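Local coordinates for protein inorganic pyrophosphatase (Shewanella sp. AS-11, PDB 6LL8) that probably hydrolyses diphosphate to two phosphate ions as a manganese-dependent family II enzyme of the DHH superfamily, here holding magnesium and imidodiphosphate, at residues M4-H9 / C18-L23; A37-L42 / Q79-I84. All blocks are in the same frame, centred on the assembly; numbering follows the deposited sequence. Where two conformers were deposited one is given.

Interaction 1: residues M4-H9 / C18-L23; sequences MYVVGH and CGAIAL. With MG (magnesium ion), chain C.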
ATOM      1  N   MET A   4      -6.203 -11.639  18.718  1.00  9.34           N
ATOM      2  CA  MET A   4      -5.258 -11.495  17.601  1.00  9.25           C
ATOM      3  C   MET A   4      -5.090 -10.014  17.292  1.00  9.12           C
ATOM      4  O   MET A   4      -5.998  -9.208  17.550  1.00 10.32           O
ATOM      5  CB  MET A   4      -5.746 -12.249  16.362  1.00  9.84           C
ATOM      6  CG  MET A   4      -6.913 -11.592  15.636  1.00 10.08           C
ATOM      7  SD  MET A   4      -7.539 -12.531  14.252  1.00 11.71           S
ATOM      8  CE  MET A   4      -8.660 -13.631  15.122  1.00 12.71           C
ATOM      9  N   TYR A   5      -3.968  -9.682  16.695  1.00  8.39           N
ATOM     10  CA  TYR A   5      -3.744  -8.340  16.143  1.00  8.54           C
ATOM     11  C   TYR A   5      -3.848  -8.414  14.642  1.00  8.21           C
ATOM     12  O   TYR A   5      -3.230  -9.267  14.006  1.00 10.31           O
ATOM     13  CB  TYR A   5      -2.387  -7.800  16.579  1.00  8.73           C
ATOM     14  CG  TYR A   5      -2.355  -7.437  18.031  1.00  9.08           C
ATOM     15  CD1 TYR A   5      -2.748  -6.187  18.451  1.00  9.15           C
ATOM     16  CD2 TYR A   5      -1.910  -8.330  18.978  1.00 10.82           C
ATOM     17  CE1 TYR A   5      -2.743  -5.838  19.784  1.00 10.12           C
ATOM     18  CE2 TYR A   5      -1.893  -7.988  20.316  1.00 12.73           C
ATOM     19  CZ  TYR A   5      -2.304  -6.742  20.721  1.00 11.92           C
ATOM     20  OH  TYR A   5      -2.269  -6.399  22.039  1.00 15.46           O
ATOM     21  N   VAL A   6      -4.587  -7.477  14.080  1.00  8.02           N
ATOM     22  CA  VAL A   6      -4.784  -7.346  12.631  1.00  7.72           C
ATOM     23  C   VAL A   6      -3.959  -6.167  12.165  1.00  7.70           C
ATOM     24  O   VAL A   6      -4.197  -5.049  12.656  1.00  8.61           O
ATOM     25  CB  VAL A   6      -6.272  -7.174  12.291  1.00  8.53           C
ATOM     26  CG1 VAL A   6      -6.433  -7.206  10.781  1.00  9.57           C
ATOM     27  CG2 VAL A   6      -7.130  -8.237  12.960  1.00  9.36           C
ATOM     28  N   VAL A   7      -2.968  -6.387  11.313  1.00  7.86           N
ATOM     29  CA  VAL A   7      -1.990  -5.316  11.041  1.00  8.41           C
ATOM     30  C   VAL A   7      -1.476  -5.429   9.607  1.00  8.10           C
ATOM     31  O   VAL A   7      -1.116  -6.504   9.115  1.00  8.04           O
ATOM     32  CB  VAL A   7      -0.885  -5.306  12.084  1.00 10.50           C
ATOM     33  CG1 VAL A   7      -0.105  -6.570  12.084  1.00 12.29           C
ATOM     34  CG2 VAL A   7       0.039  -4.125  11.911  1.00 11.67           C
ATOM     35  N   GLY A   8      -1.422  -4.270   8.980  1.00  7.76           N
ATOM     36  CA  GLY A   8      -0.915  -4.129   7.617  1.00  7.73           C
ATOM     37  C   GLY A   8       0.553  -3.805   7.564  1.00  7.27           C
ATOM     38  O   GLY A   8       1.300  -4.002   8.511  1.00  8.56           O
ATOM     39  N   HIS A   9       0.991  -3.364   6.395  1.00  6.97           N
ATOM     40  CA  HIS A   9       2.433  -3.208   6.174  1.00  7.79           C
ATOM     41  C   HIS A   9       3.025  -2.067   6.981  1.00  8.28           C
ATOM     42  O   HIS A   9       2.357  -1.073   7.286  1.00  8.50           O
ATOM     43  CB  HIS A   9       2.789  -3.114   4.680  1.00  7.37           C
ATOM     44  CG  HIS A   9       2.056  -2.122   3.835  1.00  7.33           C
ATOM     45  ND1 HIS A   9       2.296  -0.757   3.863  1.00  7.62           N
ATOM     46  CD2 HIS A   9       1.117  -2.313   2.876  1.00  6.81           C
ATOM     47  CE1 HIS A   9       1.477  -0.185   2.946  1.00  7.53           C
ATOM     48  NE2 HIS A   9       0.746  -1.108   2.330  1.00  7.06           N
ATOM     49  N   CYS A  18      -7.387   0.891   7.042  1.00  7.98           N
ATOM     50  CA  CYS A  18      -8.838   0.652   6.959  1.00  8.41           C
ATOM     51  C   CYS A  18      -9.123  -0.830   6.961  1.00  8.01           C
ATOM     52  O   CYS A  18     -10.123  -1.265   7.538  1.00  8.43           O
ATOM     53  CB  CYS A  18      -9.428   1.344   5.738  1.00  8.77           C
ATOM     54  SG  CYS A  18      -9.228   3.158   5.801  1.00 11.06           S
ATOM     55  N   GLY A  19      -8.283  -1.594   6.278  1.00  7.90           N
ATOM     56  CA  GLY A  19      -8.466  -3.046   6.295  1.00  7.98           C
ATOM     57  C   GLY A  19      -8.263  -3.662   7.654  1.00  7.80           C
ATOM     58  O   GLY A  19      -9.001  -4.578   8.040  1.00  8.51           O
ATOM     59  N   ALA A  20      -7.306  -3.169   8.424  1.00  7.96           N
ATOM     60  CA  ALA A  20      -7.135  -3.680   9.804  1.00  8.29           C
ATOM     61  C   ALA A  20      -8.401  -3.392  10.624  1.00  8.04           C
ATOM     62  O   ALA A  20      -8.868  -4.274  11.362  1.00  8.82           O
ATOM     63  CB  ALA A  20      -5.921  -3.081  10.434  1.00  9.21           C
ATOM     64  N   ILE A  21      -8.941  -2.195  10.513  1.00  7.87           N
ATOM     65  CA  ILE A  21     -10.173  -1.822  11.255  1.00  8.53           C
ATOM     66  C   ILE A  21     -11.310  -2.724  10.787  1.00  8.20           C
ATOM     67  O   ILE A  21     -12.054  -3.278  11.610  1.00  8.76           O
ATOM     68  CB  ILE A  21     -10.504  -0.344  11.034  1.00  8.68           C
ATOM     69  CG1 ILE A  21      -9.443   0.552  11.667  1.00  9.33           C
ATOM     70  CG2 ILE A  21     -11.885  -0.030  11.592  1.00  8.90           C
ATOM     71  CD1 ILE A  21      -9.570   2.018  11.319  1.00 10.34           C
ATOM     72  N   ALA A  22     -11.483  -2.859   9.483  1.00  7.79           N
ATOM     73  CA  ALA A  22     -12.626  -3.598   8.929  1.00  8.20           C
ATOM     74  C   ALA A  22     -12.535  -5.082   9.276  1.00  8.02           C
ATOM     75  O   ALA A  22     -13.561  -5.704   9.640  1.00  8.60           O
ATOM     76  CB  ALA A  22     -12.683  -3.394   7.436  1.00  8.67           C
ATOM     77  N   LEU A  23     -11.364  -5.694   9.172  1.00  7.60           N
ATOM     78  CA  LEU A  23     -11.245  -7.123   9.484  1.00  7.78           C
ATOM     79  C   LEU A  23     -11.324  -7.337  10.977  1.00  8.01           C
ATOM     80  O   LEU A  23     -11.940  -8.330  11.405  1.00  9.02           O
ATOM     81  CB  LEU A  23      -9.976  -7.702   8.888  1.00  8.44           C
ATOM     82  CG  LEU A  23      -9.741  -9.178   9.180  1.00  8.33           C
ATOM     83  CD1 LEU A  23     -10.895 -10.061   8.785  1.00  9.29           C
ATOM     84  CD2 LEU A  23      -8.450  -9.652   8.520  1.00  9.85           C
TER
HETATM   85 MG    MG C 401      -1.020  -0.928   1.003  1.00  6.59          MG
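V6, A20 and L23 make the helix-on-sheet contact of a beta-alpha-beta unit, the opening one of the DHH domain, in which helix 14-29 packs on the parallel sheet that contains strand 4-7. V6 has the largest share of the buried surface. Its CG1 lies anti to the backbone N (chi1 -174°), which sets this methyl against the helix, 3.7 Å from A20 CA. From there CG1 serves two helix residues one turn apart. It meets the small methyl of A20, and it also reaches L23, whose CD2 approaches to 3.9 Å. A20, lacking a longer side chain, lets the helix come close to the strand: its CB rests 3.4 Å from the carbonyl oxygen V6 O, and the two CA atoms of V6 and A20 are 5.2 Å apart. The fit is wholly apolar on the side-chain level, and V72 of strand 68-72 and A36 of strand 34-38 extend the same buried layer. Beyond the strand, the chain passes through G8 to H9, which leaves the helix behind and enters the active site. There D13 and D73 share its magnesium ion, which H9 binds through NE2 at 2.2 Å.

Interaction 2: residues A37-L42 / Q79-I84; sequences ARLGEL and QAPDDI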
ATOM      1  N   ALA A  37      -4.337  -2.882  14.540  1.00  8.55           N
ATOM      2  CA  ALA A  37      -3.100  -2.207  14.903  1.00  8.76           C
ATOM      3  C   ALA A  37      -2.449  -1.606  13.667  1.00  8.30           C
ATOM      4  O   ALA A  37      -2.846  -1.883  12.523  1.00  9.18           O
ATOM      5  CB  ALA A  37      -2.172  -3.132  15.639  1.00 10.09           C
ATOM      6  N   ARG A  38      -1.424  -0.813  13.911  1.00  9.03           N
ATOM      7  CA  ARG A  38      -0.634  -0.174  12.860  1.00  9.10           C
ATOM      8  C   ARG A  38       0.845  -0.151  13.251  1.00  8.92           C
ATOM      9  O   ARG A  38       1.168  -0.022  14.436  1.00 10.02           O
ATOM     10  CB  ARG A  38      -1.114   1.232  12.547  1.00  9.50           C
ATOM     11  CG  ARG A  38      -1.024   2.214  13.704  1.00  9.54           C
ATOM     12  CD  ARG A  38      -1.722   3.523  13.388  1.00 10.68           C
ATOM     13  NE  ARG A  38      -1.864   4.340  14.577  1.00 11.69           N
ATOM     14  CZ  ARG A  38      -1.045   5.286  14.997  1.00 12.32           C
ATOM     15  NH1 ARG A  38       0.021   5.627  14.313  1.00 14.51           N
ATOM     16  NH2 ARG A  38      -1.350   5.929  16.108  1.00 14.76           N
ATOM     17  N   LEU A  39       1.700  -0.191  12.248  1.00  9.17           N
ATOM     18  CA  LEU A  39       3.171  -0.185  12.413  1.00  9.76           C
ATOM     19  C   LEU A  39       3.779   1.189  12.203  1.00 11.05           C
ATOM     20  O   LEU A  39       4.996   1.294  12.265  1.00 13.44           O
ATOM     21  CB  LEU A  39       3.781  -1.155  11.426  1.00 10.01           C
ATOM     22  CG  LEU A  39       3.577  -2.619  11.734  1.00 11.51           C
ATOM     23  CD1 LEU A  39       3.977  -3.538  10.577  1.00 11.15           C
ATOM     24  CD2 LEU A  39       4.356  -3.014  12.980  1.00 17.63           C
ATOM     25  N   GLY A  40       2.984   2.202  11.937  1.00 10.45           N
ATOM     26  CA  GLY A  40       3.501   3.547  11.694  1.00 11.44           C
ATOM     27  C   GLY A  40       2.404   4.563  11.819  1.00 10.98           C
ATOM     28  O   GLY A  40       1.255   4.224  12.081  1.00 10.91           O
ATOM     29  N   GLU A  41       2.786   5.807  11.606  1.00 11.84           N
ATOM     30  CA  GLU A  41       1.860   6.943  11.564  1.00 12.18           C
ATOM     31  C   GLU A  41       1.006   6.878  10.307  1.00 11.09           C
ATOM     32  O   GLU A  41       1.310   6.177   9.350  1.00 12.80           O
ATOM     33  CB  GLU A  41       2.636   8.258  11.618  1.00 15.30           C
ATOM     34  CG  GLU A  41       3.479   8.390  12.881  1.00 21.14           C
ATOM     35  CD  GLU A  41       2.899   8.428  14.314  1.00 29.54           C
ATOM     36  OE1 GLU A  41       1.672   8.211  14.597  1.00 36.87           O
ATOM     37  OE2 GLU A  41       3.724   8.668  15.216  1.00 42.07           O
ATOM     38  N   LEU A  42      -0.107   7.576  10.375  1.00 11.53           N
ATOM     39  CA  LEU A  42      -1.007   7.692   9.219  0.50 10.87           C
ATOM     40  C   LEU A  42      -0.519   8.746   8.235  1.00 10.90           C
ATOM     41  O   LEU A  42      -0.001   9.785   8.621  1.00 12.37           O
ATOM     42  CB  LEU A  42      -2.414   8.027   9.687  0.50 11.25           C
ATOM     43  CG  LEU A  42      -3.298   6.811   9.912  0.50 12.77           C
ATOM     44  CD1 LEU A  42      -2.717   5.919  10.998  0.50 13.44           C
ATOM     45  CD2 LEU A  42      -4.702   7.292  10.243  0.50 13.29           C
ATOM     46  N   GLN A  79       8.183  -6.023   5.229  1.00  8.98           N
ATOM     47  CA  GLN A  79       7.032  -5.144   5.496  1.00  9.34           C
ATOM     48  C   GLN A  79       6.279  -5.583   6.746  1.00  9.14           C
ATOM     49  O   GLN A  79       5.331  -4.903   7.135  1.00  9.47           O
ATOM     50  CB  GLN A  79       6.114  -5.112   4.280  1.00  9.14           C
ATOM     51  CG  GLN A  79       6.815  -4.503   3.078  1.00 10.79           C
ATOM     52  CD  GLN A  79       5.951  -4.561   1.848  1.00 11.92           C
ATOM     53  OE1 GLN A  79       4.724  -4.348   1.962  1.00 12.10           O
ATOM     54  NE2 GLN A  79       6.633  -4.670   0.693  1.00 13.39           N
ATOM     55  N   ALA A  80       6.669  -6.693   7.361  1.00  9.14           N
ATOM     56  CA  ALA A  80       6.031  -7.238   8.563  1.00  9.92           C
ATOM     57  C   ALA A  80       6.666  -6.640   9.799  1.00 10.78           C
ATOM     58  O   ALA A  80       7.743  -6.044   9.753  1.00 11.79           O
ATOM     59  CB  ALA A  80       6.229  -8.735   8.603  1.00 10.40           C
ATOM     60  N   PRO A  81       6.049  -6.838  10.980  1.00 10.38           N
ATOM     61  CA  PRO A  81       6.748  -6.486  12.213  1.00 10.98           C
ATOM     62  C   PRO A  81       8.138  -7.133  12.265  1.00 11.08           C
ATOM     63  O   PRO A  81       8.301  -8.254  11.814  1.00 11.22           O
ATOM     64  CB  PRO A  81       5.811  -7.036  13.299  1.00 12.12           C
ATOM     65  CG  PRO A  81       4.435  -7.058  12.650  1.00 11.24           C
ATOM     66  CD  PRO A  81       4.719  -7.446  11.216  1.00 10.08           C
ATOM     67  N   ASP A  82       9.054  -6.459  12.937  1.00 12.67           N
ATOM     68  CA  ASP A  82      10.447  -6.947  12.978  1.00 14.25           C
ATOM     69  C   ASP A  82      10.519  -8.321  13.658  1.00 13.89           C
ATOM     70  O   ASP A  82      11.368  -9.132  13.284  1.00 16.09           O
ATOM     71  CB  ASP A  82      11.332  -5.967  13.707  1.00 17.32           C
ATOM     72  CG  ASP A  82      11.622  -4.699  12.950  1.00 20.92           C
ATOM     73  OD1 ASP A  82      11.388  -4.675  11.731  1.00 23.54           O
ATOM     74  OD2 ASP A  82      12.175  -3.781  13.585  1.00 26.94           O
ATOM     75  N   ASP A  83       9.656  -8.583  14.636  1.00 11.87           N
ATOM     76  CA  ASP A  83       9.693  -9.834  15.424  1.00 11.81           C
ATOM     77  C   ASP A  83       8.599 -10.798  14.992  1.00 11.36           C
ATOM     78  O   ASP A  83       8.223 -11.676  15.766  1.00 11.83           O
ATOM     79  CB  ASP A  83       9.700  -9.530  16.916  1.00 11.90           C
ATOM     80  CG  ASP A  83       8.435  -8.880  17.436  1.00 12.95           C
ATOM     81  OD1 ASP A  83       7.531  -8.534  16.630  1.00 12.98           O
ATOM     82  OD2 ASP A  83       8.332  -8.716  18.666  1.00 13.14           O
ATOM     83  N   ILE A  84       8.109 -10.691  13.758  1.00 10.64           N
ATOM     84  CA  ILE A  84       7.019 -11.595  13.305  1.00 11.16           C
ATOM     85  C   ILE A  84       7.437 -13.064  13.393  1.00 10.43           C
ATOM     86  O   ILE A  84       6.547 -13.898  13.571  1.00 11.83           O
ATOM     87  CB  ILE A  84       6.519 -11.202  11.913  1.00 11.96           C
ATOM     88  CG1 ILE A  84       5.115 -11.742  11.600  1.00 13.17           C
ATOM     89  CG2 ILE A  84       7.533 -11.628  10.843  1.00 14.04           C
ATOM     90  CD1 ILE A  84       4.019 -11.226  12.468  1.00 14.22           C
TER
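L39 and P81 bring together two loops that leave the parallel sheet of the DHH domain, one directly after strand 34-38 and the other between strands 68-72 and 88-94. The leucine side chain points at the second loop and crosses the proline ring at about a right angle, and its forked end meets the CG-CD side of that ring. With CG anti to the carbonyl carbon (chi1 -73°), the fork of L39 is carried out to the second loop, where the two methyls divide the work. CD1 sits 4.0 Å from P81 CD and also touches backbone, with P81 N and Q79 O each 3.9 Å from it; CD2 reaches P81 CG at 4.1 Å. The leucine thus covers the peptide leading into the proline as well as the ring itself. P81 also opens a type I turn that runs to I84, while Y64 packs on the proline. The side chain of Q79 instead packs on H9 and K204 of the ligand pocket.

On the other side of L39 the first loop is braced from within by R38. Its NH1 bonds to G40 O at 2.9 Å, from above the carbonyl plane, and forms a salt bridge with E41. Both acceptors lie near the plane of the guanidinium, and E41 OE1 is met from above its carboxylate plane, 3.1 Å from R38 NH1.

In the fold
From the N terminus, strand 4-7 runs to the metal ligand H9, and interaction 1 closes the short connection back to helix 14-29. The chain then returns through strand 34-38, beside strand 4-7 in the sheet, and interaction 2 opens at the end of that strand. That contact closes a longer excursion, through a helix and two further strands, to the loop at 79-84. The two loops are in series, neither nested nor crossed, yet they touch: V6 O and A37 N are joined by a probable hydrogen bond at 2.9 Å, and L39 CD1 packs on G8 O. They illustrate a parallel sheet with a helix on its face and, at its strand ends, loops where Q79 meets H9.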